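Local coordinates for RagA protein (Porphyromonas gingivalis, PDB 6SLN) that forms an outer-membrane beta barrel of the TonB-dependent receptor family and probably takes part in TonB-driven nutrient uptake, at residues F355-L363 / N445-I453; D496-Y507 / T518-E529. All blocks are in the same frame, centred on the assembly; numbering follows the deposited sequence.

Contact 1. Residues F355-L363 / N445-I453; sequences FESRINEWL and NGFAQITPI
L363 and I450 face each other as an antiparallel, non-hydrogen-bonded pair with CA atoms 4.8 Å apart, and one residue further on the backbone N of T451 donates to W362 O at 2.9 Å. The donor is tilted from the plane of that carbonyl, and T451 OG1 adds a second, weak bond to the same oxygen. With chi1 at 39°, OG1 lies between the backbone N and the carbonyl carbon of T451, which swings it round to W362 O. The W362 side chain runs alongside that of I450, pointing the same way, with CE3 4.2 Å from I450 CG2. One face of the indole is overlain near its rim by N360 OD1 and L363 CB, both from its own type I turn, N360 to L363. This turn joins strands 345-360 and 363-377 of the transmembrane barrel, with strand 435-450 as the next stave; so short a turn is probably periplasmic, as in other TonB-dependent receptors. L363 holds its CG anti to the backbone N (chi1 170°) and reaches with CD1 towards I450 CG1, 4.3 Å away, and A448 CB, on the face where A448 touches the bound phospholipid and L363 packs on I219 of the second subunit. On the other face, E356 and F447 cross at about a right angle: the carboxylate carbon CD lies 4.0 Å from CZ, at the edge of the ring, with the two planes 84° apart. The carboxylate itself is paired with K364 on the intervening strand, while F447 has a cation-pi partner in K459.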
loop_
_atom_site.group_PDB
_atom_site.type_symbol
_atom_site.label_atom_id
_atom_site.label_comp_id
_atom_site.label_asym_id
_atom_site.label_seq_id
_atom_site.Cartn_x
_atom_site.Cartn_y
_atom_site.Cartn_z
ATOM N N PHE A 355 -33.616 -11.176 8.623
ATOM C CA PHE A 355 -34.612 -10.576 9.497
ATOM C C PHE A 355 -35.750 -10.024 8.653
ATOM O O PHE A 355 -35.537 -9.581 7.521
ATOM C CB PHE A 355 -33.956 -9.484 10.335
ATOM C CG PHE A 355 -34.894 -8.464 10.858
ATOM C CD1 PHE A 355 -35.825 -8.796 11.830
ATOM C CD2 PHE A 355 -34.819 -7.153 10.413
ATOM C CE1 PHE A 355 -36.689 -7.842 12.334
ATOM C CE2 PHE A 355 -35.677 -6.192 10.910
ATOM C CZ PHE A 355 -36.614 -6.536 11.870
ATOM N N GLU A 356 -36.961 -10.073 9.202
ATOM C CA GLU A 356 -38.160 -9.616 8.507
ATOM C C GLU A 356 -39.246 -9.386 9.547
ATOM O O GLU A 356 -39.400 -10.190 10.468
ATOM C CB GLU A 356 -38.631 -10.639 7.465
ATOM C CG GLU A 356 -39.692 -10.129 6.500
ATOM C CD GLU A 356 -39.640 -10.821 5.133
ATOM O OE1 GLU A 356 -38.561 -11.341 4.758
ATOM O OE2 GLU A 356 -40.682 -10.839 4.433
ATOM N N SER A 357 -39.991 -8.295 9.405
ATOM C CA SER A 357 -41.005 -7.992 10.407
ATOM C C SER A 357 -42.102 -7.131 9.814
ATOM O O SER A 357 -41.828 -6.222 9.025
ATOM C CB SER A 357 -40.410 -7.271 11.621
ATOM O OG SER A 357 -41.442 -6.932 12.534
ATOM N N ARG A 358 -43.340 -7.416 10.217
ATOM C CA ARG A 358 -44.467 -6.521 9.975
ATOM C C ARG A 358 -44.612 -5.623 11.201
ATOM O O ARG A 358 -44.996 -6.085 12.279
ATOM C CB ARG A 358 -45.750 -7.301 9.694
ATOM C CG ARG A 358 -46.930 -6.419 9.361
ATOM C CD ARG A 358 -47.905 -7.091 8.417
ATOM N NE ARG A 358 -47.302 -7.390 7.116
ATOM C CZ ARG A 358 -47.116 -6.506 6.132
ATOM N NH1 ARG A 358 -47.484 -5.236 6.283
ATOM N NH2 ARG A 358 -46.557 -6.904 4.990
ATOM N N ILE A 359 -44.289 -4.343 11.033
ATOM C CA ILE A 359 -44.311 -3.403 12.147
ATOM C C ILE A 359 -45.731 -2.950 12.435
ATOM O O ILE A 359 -46.199 -3.010 13.579
ATOM C CB ILE A 359 -43.391 -2.211 11.842
ATOM C CG1 ILE A 359 -41.936 -2.659 11.850
ATOM C CG2 ILE A 359 -43.604 -1.114 12.834
ATOM C CD1 ILE A 359 -41.485 -3.216 10.543
ATOM N N ASN A 360 -46.438 -2.492 11.406
ATOM C CA ASN A 360 -47.846 -2.145 11.537
ATOM C C ASN A 360 -48.565 -2.643 10.294
ATOM O O ASN A 360 -47.981 -3.317 9.440
ATOM C CB ASN A 360 -48.036 -0.638 11.769
ATOM C CG ASN A 360 -47.113 0.205 10.927
ATOM O OD1 ASN A 360 -47.003 -0.003 9.723
ATOM N ND2 ASN A 360 -46.449 1.177 11.557
ATOM N N GLU A 361 -49.848 -2.305 10.193
ATOM C CA GLU A 361 -50.656 -2.797 9.087
ATOM C C GLU A 361 -50.092 -2.391 7.727
ATOM O O GLU A 361 -50.255 -3.132 6.750
ATOM C CB GLU A 361 -52.092 -2.301 9.248
ATOM C CG GLU A 361 -52.673 -2.576 10.624
ATOM C CD GLU A 361 -54.149 -2.232 10.716
ATOM O OE1 GLU A 361 -54.695 -2.227 11.844
ATOM O OE2 GLU A 361 -54.762 -1.962 9.658
ATOM N N TRP A 362 -49.402 -1.250 7.636
ATOM C CA TRP A 362 -48.989 -0.708 6.344
ATOM C C TRP A 362 -47.494 -0.817 6.057
ATOM O O TRP A 362 -47.060 -0.432 4.963
ATOM C CB TRP A 362 -49.426 0.758 6.226
ATOM C CG TRP A 362 -48.979 1.650 7.357
ATOM C CD1 TRP A 362 -49.680 1.948 8.493
ATOM C CD2 TRP A 362 -47.745 2.385 7.444
ATOM N NE1 TRP A 362 -48.955 2.810 9.286
ATOM C CE2 TRP A 362 -47.766 3.092 8.665
ATOM C CE3 TRP A 362 -46.625 2.506 6.613
ATOM C CZ2 TRP A 362 -46.709 3.906 9.074
ATOM C CZ3 TRP A 362 -45.581 3.312 7.018
ATOM C CH2 TRP A 362 -45.628 4.002 8.239
ATOM N N LEU A 363 -46.694 -1.334 6.984
ATOM C CA LEU A 363 -45.250 -1.354 6.786
ATOM C C LEU A 363 -44.678 -2.705 7.192
ATOM O O LEU A 363 -45.022 -3.247 8.246
ATOM C CB LEU A 363 -44.553 -0.234 7.590
ATOM C CG LEU A 363 -43.021 -0.278 7.667
ATOM C CD1 LEU A 363 -42.403 -0.033 6.287
ATOM C CD2 LEU A 363 -42.474 0.706 8.693
ATOM N N ASN A 445 -27.936 -5.361 3.407
ATOM C CA ASN A 445 -29.144 -5.136 2.627
ATOM C C ASN A 445 -30.279 -4.774 3.566
ATOM O O ASN A 445 -30.481 -5.447 4.577
ATOM C CB ASN A 445 -29.525 -6.386 1.839
ATOM C CG ASN A 445 -28.318 -7.221 1.468
ATOM O OD1 ASN A 445 -27.995 -8.172 2.166
ATOM N ND2 ASN A 445 -27.653 -6.882 0.360
ATOM N N GLY A 446 -31.009 -3.722 3.224
ATOM C CA GLY A 446 -32.229 -3.390 3.929
ATOM C C GLY A 446 -33.323 -3.058 2.938
ATOM O O GLY A 446 -33.067 -2.544 1.849
ATOM N N PHE A 447 -34.559 -3.362 3.333
ATOM C CA PHE A 447 -35.712 -3.046 2.502
ATOM C C PHE A 447 -36.878 -2.582 3.367
ATOM O O PHE A 447 -37.060 -3.041 4.499
ATOM C CB PHE A 447 -36.150 -4.241 1.624
ATOM C CG PHE A 447 -36.943 -5.285 2.359
ATOM C CD1 PHE A 447 -38.316 -5.152 2.534
ATOM C CD2 PHE A 447 -36.308 -6.416 2.877
ATOM C CE1 PHE A 447 -39.037 -6.117 3.233
ATOM C CE2 PHE A 447 -37.024 -7.384 3.564
ATOM C CZ PHE A 447 -38.390 -7.236 3.740
ATOM N N ALA A 448 -37.673 -1.674 2.804
ATOM C CA ALA A 448 -38.930 -1.228 3.386
ATOM C C ALA A 448 -40.062 -1.552 2.425
ATOM O O ALA A 448 -39.923 -1.380 1.210
ATOM C CB ALA A 448 -38.916 0.278 3.663
ATOM N N GLN A 449 -41.180 -2.034 2.956
ATOM C CA GLN A 449 -42.345 -2.319 2.127
ATOM C C GLN A 449 -43.537 -1.546 2.672
ATOM O O GLN A 449 -44.033 -1.839 3.765
ATOM C CB GLN A 449 -42.634 -3.813 2.054
ATOM C CG GLN A 449 -42.892 -4.247 0.627
ATOM C CD GLN A 449 -43.283 -5.695 0.507
ATOM O OE1 GLN A 449 -42.479 -6.537 0.095
ATOM N NE2 GLN A 449 -44.528 -5.997 0.859
ATOM N N ILE A 450 -43.982 -0.559 1.905
ATOM C CA ILE A 450 -45.112 0.288 2.258
ATOM C C ILE A 450 -46.306 -0.139 1.412
ATOM O O ILE A 450 -46.275 -0.026 0.177
ATOM C CB ILE A 450 -44.793 1.774 2.039
ATOM C CG1 ILE A 450 -43.527 2.179 2.801
ATOM C CG2 ILE A 450 -45.961 2.615 2.471
ATOM C CD1 ILE A 450 -43.408 3.682 3.048
ATOM N N THR A 451 -47.355 -0.642 2.071
ATOM C CA THR A 451 -48.642 -0.865 1.420
ATOM C C THR A 451 -49.615 0.211 1.896
ATOM O O THR A 451 -50.174 0.101 3.000
ATOM C CB THR A 451 -49.188 -2.267 1.718
ATOM O OG1 THR A 451 -48.911 -2.625 3.079
ATOM C CG2 THR A 451 -48.539 -3.295 0.794
ATOM N N PRO A 452 -49.829 1.284 1.117
ATOM C CA PRO A 452 -50.642 2.412 1.602
ATOM C C PRO A 452 -52.120 2.338 1.245
ATOM O O PRO A 452 -52.952 2.904 1.965
ATOM C CB PRO A 452 -49.979 3.619 0.929
ATOM C CG PRO A 452 -49.453 3.084 -0.349
ATOM C CD PRO A 452 -49.090 1.625 -0.112
ATOM N N ILE A 453 -52.456 1.691 0.122
ATOM C CA ILE A 453 -53.835 1.403 -0.267
ATOM C C ILE A 453 -53.880 -0.033 -0.774
ATOM O O ILE A 453 -52.847 -0.635 -1.078
ATOM C CB ILE A 453 -54.373 2.371 -1.347
ATOM C CG1 ILE A 453 -53.723 2.064 -2.698
ATOM C CG2 ILE A 453 -54.151 3.837 -0.944
ATOM C CD1 ILE A 453 -53.805 3.196 -3.697
#

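Contact 2. Residues D496-Y507 / T518-E529; sequences DVSKSFTNTAEY and TALMGHEYIEYE. With 3PE (1,2-Distearoyl-sn-glycerophosphoethanolamine), chain G; LMT (dodecyl-beta-D-maltoside), chain H.
F501 lies alongside Y525, pointing the same way, and brings CD1 to within 3.9 Å of Y525 CD2 at the edge of the tyrosine ring, in its plane. Phospholipid carbon C23 sits over the centre of one face of F501, and ester oxygen O21 of the same lipid over one face of Y525, nearer its rim. Beside them N503 and H523 form a nearly coplanar pair, amide and imidazole planes 8° apart, in which N503 ND2 points straight at H523 ND1 in a long, weak hydrogen bond of 3.4 Å. Lipid carbon C33 covers the centre of one imidazole face, 3.3 Å above the plane, and H523 NE2 donates weakly to ester oxygen O31. These side chains share the lipid-facing side of a beta hairpin of the barrel, strands 487-510 and 515-540, whose regular antiparallel register runs from V497/E529 to Y507/A519. Further along this face, K499 and E527 run side by side and NZ meets E527 OE2 at 2.6 Å, nearly along the carboxylate C-O axis; E529 OE2 is a more distant second partner at 3.9 Å. The K499 chain, bent at chi3 (-141°), turns its amine towards E527. Across the sheet S500 and I526 pair on the side that packs against strand 165-166, and Y528 OH gives a weak bond to D496 OD1. If ND1 accepts from N503, a neutral H523 would carry its proton on NE2, consistent with the weak bond to the lipid ester, whereas the two carboxylates around K499 would probably stabilise its positive charge.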
loop_
_atom_site.group_PDB
_atom_site.type_symbol
_atom_site.label_atom_id
_atom_site.label_comp_id
_atom_site.label_asym_id
_atom_site.label_seq_id
_atom_site.Cartn_x
_atom_site.Cartn_y
_atom_site.Cartn_z
ATOM N N ASP A 496 -13.519 -3.310 -2.707
ATOM C CA ASP A 496 -14.667 -3.318 -3.609
ATOM C C ASP A 496 -15.881 -2.811 -2.857
ATOM O O ASP A 496 -16.262 -3.384 -1.828
ATOM C CB ASP A 496 -14.968 -4.716 -4.151
ATOM C CG ASP A 496 -13.858 -5.258 -4.988
ATOM O OD1 ASP A 496 -13.194 -4.468 -5.681
ATOM O OD2 ASP A 496 -13.634 -6.481 -4.944
ATOM N N VAL A 497 -16.505 -1.765 -3.382
ATOM C CA VAL A 497 -17.772 -1.281 -2.864
ATOM C C VAL A 497 -18.751 -1.351 -4.023
ATOM O O VAL A 497 -18.567 -0.677 -5.044
ATOM C CB VAL A 497 -17.664 0.135 -2.277
ATOM C CG1 VAL A 497 -18.985 0.556 -1.718
ATOM C CG2 VAL A 497 -16.591 0.177 -1.186
ATOM N N SER A 498 -19.753 -2.206 -3.897
ATOM C CA SER A 498 -20.805 -2.307 -4.901
ATOM C C SER A 498 -22.119 -1.924 -4.228
ATOM O O SER A 498 -22.624 -2.659 -3.367
ATOM C CB SER A 498 -20.842 -3.698 -5.528
ATOM O OG SER A 498 -20.776 -4.714 -4.553
ATOM N N LYS A 499 -22.631 -0.739 -4.572
ATOM C CA LYS A 499 -23.881 -0.230 -4.030
ATOM C C LYS A 499 -25.027 -0.539 -4.975
ATOM O O LYS A 499 -24.846 -0.656 -6.190
ATOM C CB LYS A 499 -23.830 1.280 -3.794
ATOM C CG LYS A 499 -22.719 1.760 -2.899
ATOM C CD LYS A 499 -22.615 3.267 -2.956
ATOM C CE LYS A 499 -21.162 3.714 -2.933
ATOM N NZ LYS A 499 -21.064 5.178 -3.184
ATOM N N SER A 500 -26.221 -0.646 -4.407
ATOM C CA SER A 500 -27.360 -1.012 -5.228
ATOM C C SER A 500 -28.651 -0.549 -4.572
ATOM O O SER A 500 -28.890 -0.836 -3.391
ATOM C CB SER A 500 -27.390 -2.516 -5.451
ATOM O OG SER A 500 -28.704 -2.997 -5.714
ATOM N N PHE A 501 -29.490 0.149 -5.343
ATOM C CA PHE A 501 -30.805 0.573 -4.895
ATOM C C PHE A 501 -31.844 0.169 -5.928
ATOM O O PHE A 501 -31.651 0.402 -7.125
ATOM C CB PHE A 501 -30.858 2.082 -4.663
ATOM C CG PHE A 501 -29.640 2.631 -3.991
ATOM C CD1 PHE A 501 -28.513 2.930 -4.732
ATOM C CD2 PHE A 501 -29.628 2.867 -2.630
ATOM C CE1 PHE A 501 -27.397 3.429 -4.138
ATOM C CE2 PHE A 501 -28.512 3.383 -2.030
ATOM C CZ PHE A 501 -27.388 3.659 -2.788
ATOM N N THR A 502 -32.947 -0.418 -5.460
ATOM C CA THR A 502 -34.058 -0.826 -6.304
ATOM C C THR A 502 -35.359 -0.345 -5.682
ATOM O O THR A 502 -35.647 -0.650 -4.521
ATOM C CB THR A 502 -34.109 -2.342 -6.492
ATOM O OG1 THR A 502 -32.912 -2.781 -7.140
ATOM C CG2 THR A 502 -35.323 -2.721 -7.353
ATOM N N ASN A 503 -36.154 0.379 -6.466
ATOM C CA ASN A 503 -37.354 1.033 -5.968
ATOM C C ASN A 503 -38.504 0.732 -6.916
ATOM O O ASN A 503 -38.442 1.076 -8.101
ATOM C CB ASN A 503 -37.114 2.538 -5.831
ATOM C CG ASN A 503 -36.096 2.852 -4.753
ATOM O OD1 ASN A 503 -36.324 2.564 -3.578
ATOM N ND2 ASN A 503 -34.959 3.418 -5.146
ATOM N N THR A 504 -39.547 0.080 -6.401
ATOM C CA THR A 504 -40.613 -0.424 -7.250
ATOM C C THR A 504 -41.972 -0.125 -6.648
ATOM O O THR A 504 -42.168 -0.229 -5.435
ATOM C CB THR A 504 -40.505 -1.943 -7.469
ATOM O OG1 THR A 504 -40.597 -2.622 -6.208
ATOM C CG2 THR A 504 -39.191 -2.293 -8.153
ATOM N N ALA A 505 -42.914 0.205 -7.519
ATOM C CA ALA A 505 -44.308 0.394 -7.151
ATOM C C ALA A 505 -45.119 -0.626 -7.930
ATOM O O ALA A 505 -45.006 -0.701 -9.159
ATOM C CB ALA A 505 -44.769 1.816 -7.454
ATOM N N GLU A 506 -45.894 -1.439 -7.218
ATOM C CA GLU A 506 -46.697 -2.487 -7.829
ATOM C C GLU A 506 -48.149 -2.260 -7.451
ATOM O O GLU A 506 -48.469 -2.110 -6.267
ATOM C CB GLU A 506 -46.250 -3.894 -7.392
ATOM C CG GLU A 506 -47.029 -5.016 -8.075
ATOM C CD GLU A 506 -46.768 -6.386 -7.476
ATOM O OE1 GLU A 506 -47.317 -6.673 -6.389
ATOM O OE2 GLU A 506 -46.023 -7.177 -8.098
ATOM N N TYR A 507 -49.018 -2.229 -8.454
ATOM C CA TYR A 507 -50.448 -2.090 -8.240
ATOM C C TYR A 507 -51.143 -3.294 -8.853
ATOM O O TYR A 507 -51.054 -3.514 -10.065
ATOM C CB TYR A 507 -50.967 -0.791 -8.849
ATOM C CG TYR A 507 -52.382 -0.476 -8.452
ATOM C CD1 TYR A 507 -52.815 -0.691 -7.154
ATOM C CD2 TYR A 507 -53.296 0.024 -9.381
ATOM C CE1 TYR A 507 -54.114 -0.413 -6.788
ATOM C CE2 TYR A 507 -54.590 0.304 -9.020
ATOM C CZ TYR A 507 -54.991 0.080 -7.721
ATOM O OH TYR A 507 -56.278 0.350 -7.336
ATOM N N THR A 518 -52.081 -6.492 -13.201
ATOM C CA THR A 518 -51.004 -6.129 -12.297
ATOM C C THR A 518 -50.048 -5.217 -13.047
ATOM O O THR A 518 -49.617 -5.540 -14.159
ATOM C CB THR A 518 -50.266 -7.365 -11.775
ATOM O OG1 THR A 518 -51.152 -8.133 -10.952
ATOM C CG2 THR A 518 -49.047 -6.946 -10.977
ATOM N N ALA A 519 -49.743 -4.071 -12.450
ATOM C CA ALA A 519 -48.800 -3.130 -13.020
ATOM C C ALA A 519 -47.694 -2.894 -12.015
ATOM O O ALA A 519 -47.936 -2.872 -10.804
ATOM C CB ALA A 519 -49.456 -1.799 -13.381
ATOM N N LEU A 520 -46.480 -2.721 -12.535
ATOM C CA LEU A 520 -45.298 -2.527 -11.708
ATOM C C LEU A 520 -44.360 -1.568 -12.426
ATOM O O LEU A 520 -43.827 -1.906 -13.487
ATOM C CB LEU A 520 -44.611 -3.857 -11.437
ATOM C CG LEU A 520 -43.429 -3.878 -10.465
ATOM C CD1 LEU A 520 -43.315 -5.257 -9.874
ATOM C CD2 LEU A 520 -42.122 -3.502 -11.143
ATOM N N MET A 521 -44.151 -0.390 -11.846
ATOM C CA MET A 521 -43.073 0.504 -12.242
ATOM C C MET A 521 -41.898 0.338 -11.282
ATOM O O MET A 521 -42.083 0.079 -10.088
ATOM C CB MET A 521 -43.542 1.960 -12.250
ATOM C CG MET A 521 -44.754 2.213 -13.119
ATOM S SD MET A 521 -44.272 2.596 -14.810
ATOM C CE MET A 521 -44.486 4.379 -14.839
ATOM N N GLY A 522 -40.686 0.483 -11.809
ATOM C CA GLY A 522 -39.494 0.241 -11.016
ATOM C C GLY A 522 -38.342 1.130 -11.420
ATOM O O GLY A 522 -38.180 1.478 -12.593
ATOM N N HIS A 523 -37.529 1.500 -10.423
ATOM C CA HIS A 523 -36.284 2.231 -10.619
ATOM C C HIS A 523 -35.149 1.478 -9.939
ATOM O O HIS A 523 -35.349 0.845 -8.899
ATOM C CB HIS A 523 -36.337 3.649 -10.055
ATOM C CG HIS A 523 -34.987 4.182 -9.679
ATOM N ND1 HIS A 523 -34.450 4.031 -8.418
ATOM C CD2 HIS A 523 -34.042 4.814 -10.419
ATOM C CE1 HIS A 523 -33.240 4.565 -8.394
ATOM N NE2 HIS A 523 -32.968 5.048 -9.595
ATOM N N GLU A 524 -33.946 1.584 -10.512
ATOM C CA GLU A 524 -32.811 0.805 -10.044
ATOM C C GLU A 524 -31.507 1.513 -10.390
ATOM O O GLU A 524 -31.300 1.891 -11.548
ATOM C CB GLU A 524 -32.846 -0.586 -10.664
ATOM C CG GLU A 524 -31.584 -1.396 -10.462
ATOM C CD GLU A 524 -31.871 -2.875 -10.448
ATOM O OE1 GLU A 524 -31.878 -3.512 -11.528
ATOM O OE2 GLU A 524 -32.124 -3.387 -9.348
ATOM N N TYR A 525 -30.626 1.674 -9.390
ATOM C CA TYR A 525 -29.282 2.220 -9.572
ATOM C C TYR A 525 -28.259 1.304 -8.896
ATOM O O TYR A 525 -28.357 1.019 -7.696
ATOM C CB TYR A 525 -29.173 3.641 -9.012
ATOM C CG TYR A 525 -27.772 4.244 -9.109
ATOM C CD1 TYR A 525 -27.286 4.719 -10.319
ATOM C CD2 TYR A 525 -26.944 4.351 -7.989
ATOM C CE1 TYR A 525 -26.021 5.269 -10.418
ATOM C CE2 TYR A 525 -25.667 4.903 -8.086
ATOM C CZ TYR A 525 -25.218 5.369 -9.305
ATOM O OH TYR A 525 -23.959 5.926 -9.429
ATOM N N ILE A 526 -27.293 0.831 -9.671
ATOM C CA ILE A 526 -26.189 0.037 -9.163
ATOM C C ILE A 526 -24.910 0.741 -9.584
ATOM O O ILE A 526 -24.807 1.249 -10.705
ATOM C CB ILE A 526 -26.214 -1.430 -9.668
ATOM C CG1 ILE A 526 -25.975 -1.497 -11.171
ATOM C CG2 ILE A 526 -27.536 -2.135 -9.338
ATOM C CD1 ILE A 526 -25.897 -2.915 -11.714
ATOM N N GLU A 527 -23.954 0.812 -8.664
ATOM C CA GLU A 527 -22.666 1.422 -8.941
ATOM C C GLU A 527 -21.596 0.625 -8.222
ATOM O O GLU A 527 -21.872 -0.053 -7.230
ATOM C CB GLU A 527 -22.619 2.897 -8.523
ATOM C CG GLU A 527 -22.239 3.147 -7.083
ATOM C CD GLU A 527 -22.042 4.627 -6.809
ATOM O OE1 GLU A 527 -22.328 5.452 -7.712
ATOM O OE2 GLU A 527 -21.593 4.965 -5.694
ATOM N N TYR A 528 -20.378 0.706 -8.748
ATOM C CA TYR A 528 -19.240 -0.044 -8.238
ATOM C C TYR A 528 -18.015 0.853 -8.273
ATOM O O TYR A 528 -17.720 1.463 -9.302
ATOM C CB TYR A 528 -18.992 -1.316 -9.073
ATOM C CG TYR A 528 -17.623 -1.957 -8.861
ATOM C CD1 TYR A 528 -16.503 -1.480 -9.530
ATOM C CD2 TYR A 528 -17.460 -3.046 -8.002
ATOM C CE1 TYR A 528 -15.270 -2.030 -9.348
ATOM C CE2 TYR A 528 -16.224 -3.614 -7.818
ATOM C CZ TYR A 528 -15.125 -3.103 -8.495
ATOM O OH TYR A 528 -13.870 -3.649 -8.328
ATOM N N GLU A 529 -17.309 0.928 -7.162
ATOM C CA GLU A 529 -15.956 1.459 -7.123
ATOM C C GLU A 529 -15.061 0.341 -6.625
ATOM O O GLU A 529 -15.442 -0.402 -5.722
ATOM C CB GLU A 529 -15.816 2.669 -6.181
ATOM C CG GLU A 529 -16.596 3.888 -6.575
ATOM C CD GLU A 529 -18.088 3.721 -6.353
ATOM O OE1 GLU A 529 -18.852 4.158 -7.244
ATOM O OE2 GLU A 529 -18.490 3.155 -5.302
HETATM C C1 3PE G . -27.845 8.828 -9.703
HETATM C C2 3PE G . -28.961 8.388 -8.779
HETATM C C3 3PE G . -30.156 7.908 -9.623
HETATM O O31 3PE G . -31.254 7.603 -8.805
HETATM O O32 3PE G . -32.598 8.968 -9.971
HETATM C C31 3PE G . -32.423 8.367 -8.967
HETATM C C32 3PE G . -33.468 8.446 -7.838
HETATM C C33 3PE G . -34.723 7.607 -8.096
HETATM C C34 3PE G . -35.794 7.924 -7.046
HETATM C C35 3PE G . -35.911 6.834 -5.972
HETATM C C36 3PE G . -37.382 6.633 -5.594
HETATM C C37 3PE G . -37.536 6.147 -4.149
HETATM C C38 3PE G . -39.024 5.934 -3.847
HETATM C C39 3PE G . -39.182 5.258 -2.491
HETATM C C3A 3PE G . -40.580 4.660 -2.352
HETATM C C3B 3PE G . -40.545 3.482 -1.375
HETATM O O21 3PE G . -28.373 7.388 -7.980
HETATM O O22 3PE G . -28.161 8.028 -5.843
HETATM C C21 3PE G . -28.762 7.386 -6.627
HETATM C C22 3PE G . -29.947 6.548 -6.137
HETATM C C23 3PE G . -30.162 6.698 -4.627
HETATM C C24 3PE G . -31.674 6.744 -4.378
HETATM C C25 3PE G . -32.146 5.689 -3.374
HETATM C C26 3PE G . -33.492 6.118 -2.767
HETATM C C27 3PE G . -33.825 5.230 -1.566
HETATM C C28 3PE G . -35.167 5.615 -0.932
HETATM C C29 3PE G . -35.540 4.644 0.200
HETATM C C2A 3PE G . -36.253 5.354 1.359
HETATM C C2B 3PE G . -37.440 4.559 1.947
HETATM C C2C 3PE G . -37.466 4.707 3.484
HETATM C C2D 3PE G . -38.671 4.028 4.169
HETATM C C1B LMT H . -21.310 9.933 -8.842
HETATM C C2B LMT H . -19.918 9.259 -8.494
HETATM C C3B LMT H . -18.701 10.128 -8.896
HETATM C C4B LMT H . -18.923 10.610 -10.343
HETATM C C5B LMT H . -20.133 11.546 -10.199
HETATM C C6B LMT H . -20.255 12.524 -11.377
HETATM O O1B LMT H . -21.907 10.556 -7.732
HETATM O O2B LMT H . -19.876 8.933 -7.155
HETATM O O3B LMT H . -17.501 9.492 -8.697
HETATM O "O4'" LMT H . -17.823 11.268 -10.851
HETATM O O5B LMT H . -21.314 10.788 -9.979
HETATM O O6B LMT H . -20.352 13.834 -10.917
HETATM C "C1'" LMT H . -24.456 9.990 -4.680
HETATM C "C2'" LMT H . -24.188 8.679 -5.449
HETATM C "C3'" LMT H . -22.937 8.975 -6.294
HETATM C "C4'" LMT H . -23.189 10.086 -7.335
HETATM C "C5'" LMT H . -24.008 11.276 -6.699
HETATM C "C6'" LMT H . -24.757 12.122 -7.730
HETATM O "O1'" LMT H . -25.357 9.914 -3.612
HETATM O "O2'" LMT H . -23.873 7.623 -4.613
HETATM O "O3'" LMT H . -22.461 7.829 -6.892
HETATM O "O5'" LMT H . -24.927 10.953 -5.637
HETATM O "O6'" LMT H . -24.491 11.630 -9.018
HETATM C C1 LMT H . -26.206 8.773 -3.402
HETATM C C2 LMT H . -26.338 8.601 -1.897
HETATM C C3 LMT H . -26.943 7.308 -1.406
HETATM C C4 LMT H . -27.715 7.531 -0.107
HETATM C C5 LMT H . -29.026 6.785 -0.117
HETATM C C6 LMT H . -29.370 6.089 1.181
HETATM C C7 LMT H . -30.508 5.122 0.923
HETATM C C8 LMT H . -31.006 4.436 2.178
HETATM C C9 LMT H . -32.111 3.446 1.855
HETATM C C10 LMT H . -32.714 2.788 3.083
HETATM C C11 LMT H . -33.592 1.625 2.666
HETATM C C12 LMT H . -34.445 1.082 3.771
#

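Overall arrangement
Following the chain from the N terminus, strand 345-360 turns directly into 363-377, and contact 1 then closes an 81-residue excursion, which includes helices 390-396 and 426-432, when strand 435-450 returns beside L363. The barrel continues through 456-475, the strand standing between the two contacts, before contact 2 zips up the local hairpin of 487-510 and 515-540, with ten residues between its segments. The two are therefore in series, neither nested nor crossed. The centres of contact 1 and contact 2 lie about 17 Å apart, and the nearest atoms of contact 1 and contact 2 about 5 Å apart, without touching. The bound phospholipid bridges them along the outer wall, touching A448 of contact 1 and F501, N503, H523 and Y525 of contact 2.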